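PDB 3MKH: nitroalkane oxidase from Podospora anserina, which oxidises nitroalkanes to aldehydes or ketones with FAD, taking up molecular oxygen and releasing nitrite and hydrogen peroxide. Local coordinates for residues E167-G181 with G222-G234. Sequence-based numbering, arbitrary orientation.
Sequences EKMWATNCAGWDFKG and GSFEVLRHVATPG. With FAD (flavin-adenine dinucleotide), chain E.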
loop_
_atom_site.group_PDB
_atom_site.type_symbol
_atom_site.label_atom_id
_atom_site.label_comp_id
_atom_site.label_asym_id
_atom_site.label_seq_id
_atom_site.Cartn_x
_atom_site.Cartn_y
_atom_site.Cartn_z
ATOM N N GLU A 167 -2.272 -15.228 36.299
ATOM C CA GLU A 167 -1.066 -14.722 35.686
ATOM C C GLU A 167 -1.379 -13.593 34.725
ATOM O O GLU A 167 -2.363 -13.636 33.991
ATOM C CB GLU A 167 -0.325 -15.848 34.962
ATOM C CG GLU A 167 0.134 -16.913 35.916
ATOM C CD GLU A 167 0.915 -18.034 35.257
ATOM O OE1 GLU A 167 1.128 -18.003 34.019
ATOM O OE2 GLU A 167 1.316 -18.950 36.004
ATOM N N LYS A 168 -0.528 -12.577 34.737
ATOM C CA LYS A 168 -0.697 -11.435 33.864
ATOM C C LYS A 168 0.614 -11.242 33.131
ATOM O O LYS A 168 1.654 -11.681 33.598
ATOM C CB LYS A 168 -1.023 -10.191 34.704
ATOM C CG LYS A 168 -2.411 -10.244 35.366
ATOM C CD LYS A 168 -3.521 -10.191 34.313
ATOM C CE LYS A 168 -4.924 -9.937 34.939
ATOM N NZ LYS A 168 -5.964 -10.003 33.847
ATOM N N MET A 169 0.570 -10.590 31.977
ATOM C CA MET A 169 1.795 -10.336 31.230
ATOM C C MET A 169 1.596 -9.050 30.452
ATOM O O MET A 169 0.461 -8.720 30.097
ATOM C CB MET A 169 2.071 -11.506 30.276
ATOM C CG MET A 169 3.403 -11.421 29.513
ATOM S SD MET A 169 3.685 -12.950 28.572
ATOM C CE MET A 169 5.151 -12.524 27.623
ATOM N N TRP A 170 2.691 -8.320 30.244
ATOM C CA TRP A 170 2.727 -7.088 29.457
ATOM C C TRP A 170 2.216 -5.850 30.204
ATOM O O TRP A 170 2.220 -4.756 29.650
ATOM C CB TRP A 170 1.958 -7.227 28.135
ATOM C CG TRP A 170 2.471 -8.304 27.186
ATOM C CD1 TRP A 170 1.842 -9.478 26.869
ATOM C CD2 TRP A 170 3.683 -8.281 26.423
ATOM N NE1 TRP A 170 2.604 -10.197 25.979
ATOM C CE2 TRP A 170 3.731 -9.480 25.679
ATOM C CE3 TRP A 170 4.739 -7.369 26.301
ATOM C CZ2 TRP A 170 4.791 -9.792 24.829
ATOM C CZ3 TRP A 170 5.795 -7.683 25.453
ATOM C CH2 TRP A 170 5.808 -8.882 24.725
ATOM N N ALA A 171 1.765 -6.014 31.441
ATOM C CA ALA A 171 1.141 -4.896 32.141
ATOM C C ALA A 171 2.196 -3.959 32.705
ATOM O O ALA A 171 2.811 -4.207 33.751
ATOM C CB ALA A 171 0.194 -5.382 33.217
ATOM N N THR A 172 2.403 -2.873 31.983
ATOM C CA THR A 172 3.501 -1.970 32.259
ATOM C C THR A 172 3.490 -1.466 33.704
ATOM O O THR A 172 2.469 -0.982 34.188
ATOM C CB THR A 172 3.453 -0.785 31.281
ATOM O OG1 THR A 172 3.473 -1.283 29.937
ATOM C CG2 THR A 172 4.623 0.135 31.505
ATOM N N ASN A 173 4.635 -1.592 34.376
ATOM C CA ASN A 173 4.827 -1.124 35.753
ATOM C C ASN A 173 4.312 -2.058 36.858
ATOM O O ASN A 173 4.575 -1.801 38.031
ATOM C CB ASN A 173 4.169 0.257 35.997
ATOM C CG ASN A 173 4.817 1.396 35.231
ATOM O OD1 ASN A 173 4.221 2.490 35.116
ATOM N ND2 ASN A 173 6.024 1.185 34.735
ATOM N N CYS A 174 3.574 -3.118 36.516
ATOM C CA CYS A 174 2.857 -3.877 37.550
ATOM C C CYS A 174 3.759 -4.460 38.646
ATOM O O CYS A 174 3.308 -4.684 39.778
ATOM C CB CYS A 174 2.003 -4.994 36.934
ATOM S SG CYS A 174 2.975 -6.345 36.207
ATOM N N ALA A 175 5.031 -4.688 38.323
ATOM C CA ALA A 175 5.929 -5.315 39.293
ATOM C C ALA A 175 6.675 -4.318 40.197
ATOM O O ALA A 175 7.338 -4.720 41.153
ATOM C CB ALA A 175 6.911 -6.259 38.574
ATOM N N GLY A 176 6.562 -3.019 39.909
ATOM C CA GLY A 176 7.200 -2.003 40.744
ATOM C C GLY A 176 8.700 -1.894 40.523
ATOM O O GLY A 176 9.274 -2.665 39.752
ATOM N N TRP A 177 9.344 -0.946 41.203
ATOM C CA TRP A 177 10.773 -0.711 41.009
ATOM C C TRP A 177 11.636 -1.892 41.451
ATOM O O TRP A 177 12.709 -2.129 40.883
ATOM C CB TRP A 177 11.223 0.545 41.754
ATOM C CG TRP A 177 10.570 1.792 41.266
ATOM C CD1 TRP A 177 9.698 2.586 41.963
ATOM C CD2 TRP A 177 10.730 2.402 39.978
ATOM N NE1 TRP A 177 9.312 3.654 41.191
ATOM C CE2 TRP A 177 9.924 3.564 39.967
ATOM C CE3 TRP A 177 11.480 2.084 38.836
ATOM C CZ2 TRP A 177 9.836 4.403 38.859
ATOM C CZ3 TRP A 177 11.391 2.924 37.724
ATOM C CH2 TRP A 177 10.580 4.076 37.751
ATOM N N ASP A 178 11.164 -2.624 42.460
ATOM C CA ASP A 178 11.947 -3.704 43.057
ATOM C C ASP A 178 11.382 -5.078 42.675
ATOM O O ASP A 178 11.803 -6.108 43.208
ATOM C CB ASP A 178 12.053 -3.536 44.579
ATOM C CG ASP A 178 10.729 -3.739 45.299
ATOM O OD1 ASP A 178 9.689 -3.965 44.632
ATOM O OD2 ASP A 178 10.734 -3.661 46.549
ATOM N N PHE A 179 10.407 -5.076 41.763
ATOM C CA PHE A 179 9.843 -6.305 41.229
ATOM C C PHE A 179 9.013 -7.105 42.233
ATOM O O PHE A 179 8.718 -8.270 42.010
ATOM C CB PHE A 179 10.954 -7.163 40.607
ATOM C CG PHE A 179 11.694 -6.450 39.512
ATOM C CD1 PHE A 179 10.990 -5.768 38.530
ATOM C CD2 PHE A 179 13.075 -6.439 39.471
ATOM C CE1 PHE A 179 11.660 -5.092 37.527
ATOM C CE2 PHE A 179 13.751 -5.769 38.463
ATOM C CZ PHE A 179 13.031 -5.095 37.492
ATOM N N LYS A 180 8.605 -6.475 43.321
ATOM C CA LYS A 180 7.756 -7.165 44.280
ATOM C C LYS A 180 6.345 -6.573 44.325
ATOM O O LYS A 180 5.591 -6.811 45.269
ATOM C CB LYS A 180 8.409 -7.168 45.668
ATOM C CG LYS A 180 9.689 -8.005 45.729
ATOM C CD LYS A 180 10.235 -8.056 47.156
ATOM C CE LYS A 180 11.595 -8.742 47.211
ATOM N NZ LYS A 180 11.606 -10.046 46.477
ATOM N N GLY A 181 6.004 -5.791 43.302
ATOM C CA GLY A 181 4.662 -5.248 43.166
ATOM C C GLY A 181 4.612 -3.734 43.218
ATOM O O GLY A 181 5.215 -3.093 44.086
ATOM N N GLY A 222 5.259 -15.189 48.293
ATOM C CA GLY A 222 4.595 -16.009 47.300
ATOM C C GLY A 222 3.321 -15.416 46.727
ATOM O O GLY A 222 2.782 -15.940 45.755
ATOM N N SER A 223 2.832 -14.326 47.310
ATOM C CA SER A 223 1.592 -13.716 46.827
ATOM C C SER A 223 1.776 -12.985 45.481
ATOM O O SER A 223 0.839 -12.893 44.681
ATOM C CB SER A 223 1.001 -12.765 47.880
ATOM O OG SER A 223 1.707 -11.528 47.906
ATOM N N PHE A 224 2.973 -12.450 45.248
ATOM C CA PHE A 224 3.307 -11.843 43.957
ATOM C C PHE A 224 4.661 -12.361 43.503
ATOM O O PHE A 224 5.609 -12.405 44.290
ATOM C CB PHE A 224 3.323 -10.310 44.044
ATOM C CG PHE A 224 3.600 -9.624 42.719
ATOM C CD1 PHE A 224 4.885 -9.239 42.379
ATOM C CD2 PHE A 224 2.570 -9.372 41.820
ATOM C CE1 PHE A 224 5.153 -8.611 41.147
ATOM C CE2 PHE A 224 2.820 -8.736 40.596
ATOM C CZ PHE A 224 4.120 -8.361 40.264
ATOM N N GLU A 225 4.763 -12.748 42.239
ATOM C CA GLU A 225 6.043 -13.228 41.716
ATOM C C GLU A 225 6.237 -12.832 40.264
ATOM O O GLU A 225 5.321 -12.964 39.454
ATOM C CB GLU A 225 6.151 -14.754 41.851
ATOM C CG GLU A 225 7.566 -15.302 41.552
ATOM C CD GLU A 225 7.622 -16.826 41.486
ATOM O OE1 GLU A 225 6.670 -17.478 41.972
ATOM O OE2 GLU A 225 8.613 -17.373 40.941
ATOM N N VAL A 226 7.420 -12.324 39.942
ATOM C CA VAL A 226 7.813 -12.152 38.553
ATOM C C VAL A 226 8.295 -13.501 38.014
ATOM O O VAL A 226 9.248 -14.081 38.530
ATOM C CB VAL A 226 8.909 -11.088 38.400
ATOM C CG1 VAL A 226 9.429 -11.052 36.951
ATOM C CG2 VAL A 226 8.369 -9.715 38.833
ATOM N N LEU A 227 7.617 -14.010 36.990
ATOM C CA LEU A 227 7.984 -15.296 36.407
ATOM C C LEU A 227 9.059 -15.123 35.341
ATOM O O LEU A 227 9.986 -15.919 35.268
ATOM C CB LEU A 227 6.764 -15.992 35.798
ATOM C CG LEU A 227 5.612 -16.325 36.761
ATOM C CD1 LEU A 227 4.499 -17.035 36.010
ATOM C CD2 LEU A 227 6.125 -17.187 37.919
ATOM N N ARG A 228 8.911 -14.100 34.497
ATOM C CA ARG A 228 9.889 -13.857 33.440
ATOM C C ARG A 228 9.885 -12.405 33.033
ATOM O O ARG A 228 8.816 -11.826 32.772
ATOM C CB ARG A 228 9.620 -14.744 32.212
ATOM C CG ARG A 228 10.524 -14.427 31.029
ATOM C CD ARG A 228 10.358 -15.427 29.883
ATOM N NE ARG A 228 9.087 -15.294 29.167
ATOM C CZ ARG A 228 8.937 -14.637 28.017
ATOM N NH1 ARG A 228 9.971 -14.028 27.455
ATOM N NH2 ARG A 228 7.747 -14.580 27.431
ATOM N N HIS A 229 11.077 -11.812 33.002
ATOM C CA HIS A 229 11.250 -10.486 32.420
ATOM C C HIS A 229 11.270 -10.656 30.907
ATOM O O HIS A 229 11.984 -11.515 30.385
ATOM C CB HIS A 229 12.562 -9.836 32.882
ATOM C CG HIS A 229 12.594 -9.499 34.344
ATOM N ND1 HIS A 229 11.961 -8.390 34.869
ATOM C CD2 HIS A 229 13.196 -10.118 35.390
ATOM C CE1 HIS A 229 12.161 -8.348 36.175
ATOM N NE2 HIS A 229 12.904 -9.391 36.519
ATOM N N VAL A 230 10.510 -9.818 30.207
ATOM C CA VAL A 230 10.363 -9.922 28.757
ATOM C C VAL A 230 11.274 -8.908 28.069
ATOM O O VAL A 230 11.145 -7.698 28.276
ATOM C CB VAL A 230 8.893 -9.649 28.326
ATOM C CG1 VAL A 230 8.708 -9.883 26.821
ATOM C CG2 VAL A 230 7.921 -10.522 29.135
ATOM N N ALA A 231 12.194 -9.408 27.255
ATOM C CA ALA A 231 13.094 -8.565 26.476
ATOM C C ALA A 231 12.382 -8.145 25.180
ATOM O O ALA A 231 11.765 -8.970 24.503
ATOM C CB ALA A 231 14.391 -9.324 26.169
ATOM N N THR A 232 12.477 -6.862 24.844
ATOM C CA THR A 232 11.721 -6.279 23.736
ATOM C C THR A 232 12.695 -5.482 22.848
ATOM O O THR A 232 13.715 -5.001 23.335
ATOM C CB THR A 232 10.552 -5.352 24.283
ATOM O OG1 THR A 232 11.097 -4.292 25.078
ATOM C CG2 THR A 232 9.584 -6.146 25.171
ATOM N N PRO A 233 12.402 -5.351 21.535
ATOM C CA PRO A 233 13.363 -4.678 20.642
ATOM C C PRO A 233 13.425 -3.154 20.794
ATOM O O PRO A 233 14.420 -2.551 20.393
ATOM C CB PRO A 233 12.857 -5.052 19.242
ATOM C CG PRO A 233 11.414 -5.269 19.424
ATOM C CD PRO A 233 11.256 -5.902 20.789
ATOM N N GLY A 234 12.372 -2.546 21.340
ATOM C CA GLY A 234 12.399 -1.155 21.772
ATOM C C GLY A 234 11.717 -1.038 23.137
ATOM O O GLY A 234 11.344 -2.049 23.724
HETATM P PA FAD E . -4.025 -11.026 21.644
HETATM O O1A FAD E . -5.109 -11.667 22.384
HETATM O O2A FAD E . -2.640 -11.297 22.031
HETATM O O5B FAD E . -4.209 -11.377 20.086
HETATM C C5B FAD E . -3.080 -11.612 19.248
HETATM C C4B FAD E . -3.438 -11.623 17.750
HETATM O O4B FAD E . -4.332 -12.714 17.490
HETATM C C3B FAD E . -4.199 -10.364 17.343
HETATM O O3B FAD E . -3.280 -9.356 16.921
HETATM C C2B FAD E . -5.011 -10.845 16.155
HETATM O O2B FAD E . -4.232 -10.771 14.966
HETATM C C1B FAD E . -5.304 -12.307 16.494
HETATM N N9A FAD E . -6.680 -12.395 17.057
HETATM C C8A FAD E . -7.004 -12.806 18.279
HETATM N N7A FAD E . -8.320 -12.747 18.440
HETATM C C5A FAD E . -8.843 -12.294 17.307
HETATM C C6A FAD E . -10.139 -12.033 16.884
HETATM N N6A FAD E . -11.169 -12.235 17.696
HETATM N N1A FAD E . -10.335 -11.576 15.643
HETATM C C2A FAD E . -9.315 -11.373 14.829
HETATM N N3A FAD E . -8.069 -11.613 15.199
HETATM C C4A FAD E . -7.802 -12.070 16.427
HETATM N N1 FAD E . -1.215 -4.558 28.794
HETATM C C2 FAD E . -1.846 -4.123 29.952
HETATM O O2 FAD E . -2.750 -4.791 30.433
HETATM N N3 FAD E . -1.456 -2.932 30.556
HETATM C C4 FAD E . -0.425 -2.168 30.014
HETATM O O4 FAD E . -0.085 -1.121 30.560
HETATM C C4X FAD E . 0.207 -2.605 28.857
HETATM N N5 FAD E . 1.241 -1.861 28.281
HETATM C C5X FAD E . 2.078 -2.472 27.343
HETATM C C6 FAD E . 3.302 -1.905 26.999
HETATM C C7 FAD E . 4.125 -2.529 26.069
HETATM C C7M FAD E . 5.470 -1.919 25.688
HETATM C C8 FAD E . 3.720 -3.720 25.481
HETATM C C8M FAD E . 4.616 -4.416 24.457
HETATM C C9 FAD E . 2.496 -4.279 25.819
HETATM C C9A FAD E . 1.677 -3.659 26.750
HETATM N N10 FAD E . 0.450 -4.224 27.096
HETATM C C10 FAD E . -0.189 -3.794 28.252
HETATM C "C1'" FAD E . -0.184 -5.258 26.243
HETATM C "C2'" FAD E . -1.017 -4.615 25.133
HETATM O "O2'" FAD E . -2.088 -3.868 25.700
HETATM C "C3'" FAD E . -1.568 -5.639 24.127
HETATM O "O3'" FAD E . -2.133 -4.930 23.034
HETATM C "C4'" FAD E . -2.649 -6.561 24.710
HETATM O "O4'" FAD E . -2.051 -7.617 25.449
HETATM C "C5'" FAD E . -3.499 -7.165 23.585
HETATM O "O5'" FAD E . -2.683 -7.820 22.612
HETATM P P FAD E . -3.290 -8.277 21.211
HETATM O O1P FAD E . -4.098 -7.173 20.681
HETATM O O2P FAD E . -2.215 -8.825 20.385
HETATM O O3P FAD E . -4.307 -9.443 21.673
HETATM O O HOH W 1 9.068 -10.797 42.128
#
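Phe224 fills the hollow formed by the turns of 171-179 and Gly181: its CZ lies 3.7 Å from Ala175 CA, and Gly181 CA sits over one face, 4.2 Å from the ring centroid and 20° off the normal, which qualifies as a CH-pi contact. The ring enters this hollow because CG stands anti to the backbone N (chi1 -177°). At the ring's edge, in plane, is Phe179 O. Two residues on along the strand, Val226 offers CG2 as a smaller bump between Ala175 CB, 3.8 Å away, and Phe179 O. That carbonyl also accepts from a water that in turn accepts the N-H of Val226, bridging the two backbones.

The Phe179 ring is met centrally on one face by His229 CE1, 3.4 Å above its plane, and the planes stand at 68°: an edge-to-face pair. Val226 CG1 lies over the rim of one imidazole face, so His229 is held on a face by the valine and at an edge by the phenylalanine. With Phe179 replaced by an alanine, the His229 edge would probably lose the aromatic face it points into, and the imidazole would be freer to turn.

Ahead of the turns, where Met169 and Trp170 leave strand 161-168, the bump is Val230. Its CG1 meets Trp170 CH2 at 3.7 Å, while CG2 touches Met169 CE; that methyl, at the end of an extended side chain, also lies over a Trp170 face. The same benzo ring also meets FAD, with Trp170 CE3 3.5 Å from FAD C8M, so Val230 and the flavin methyl share the benzo ring of a residue that binds FAD.

Arg228, beside Met169 CE, forms a salt bridge with Asp380 of the second subunit. Helix 41-45 borders Phe179 and His229 through Pro41, while strand 242-251 lies between strands 161-168 and 224-228, pairing antiparallel with both, and a classic bulge sets Leu227 and Arg228 opposite its His242.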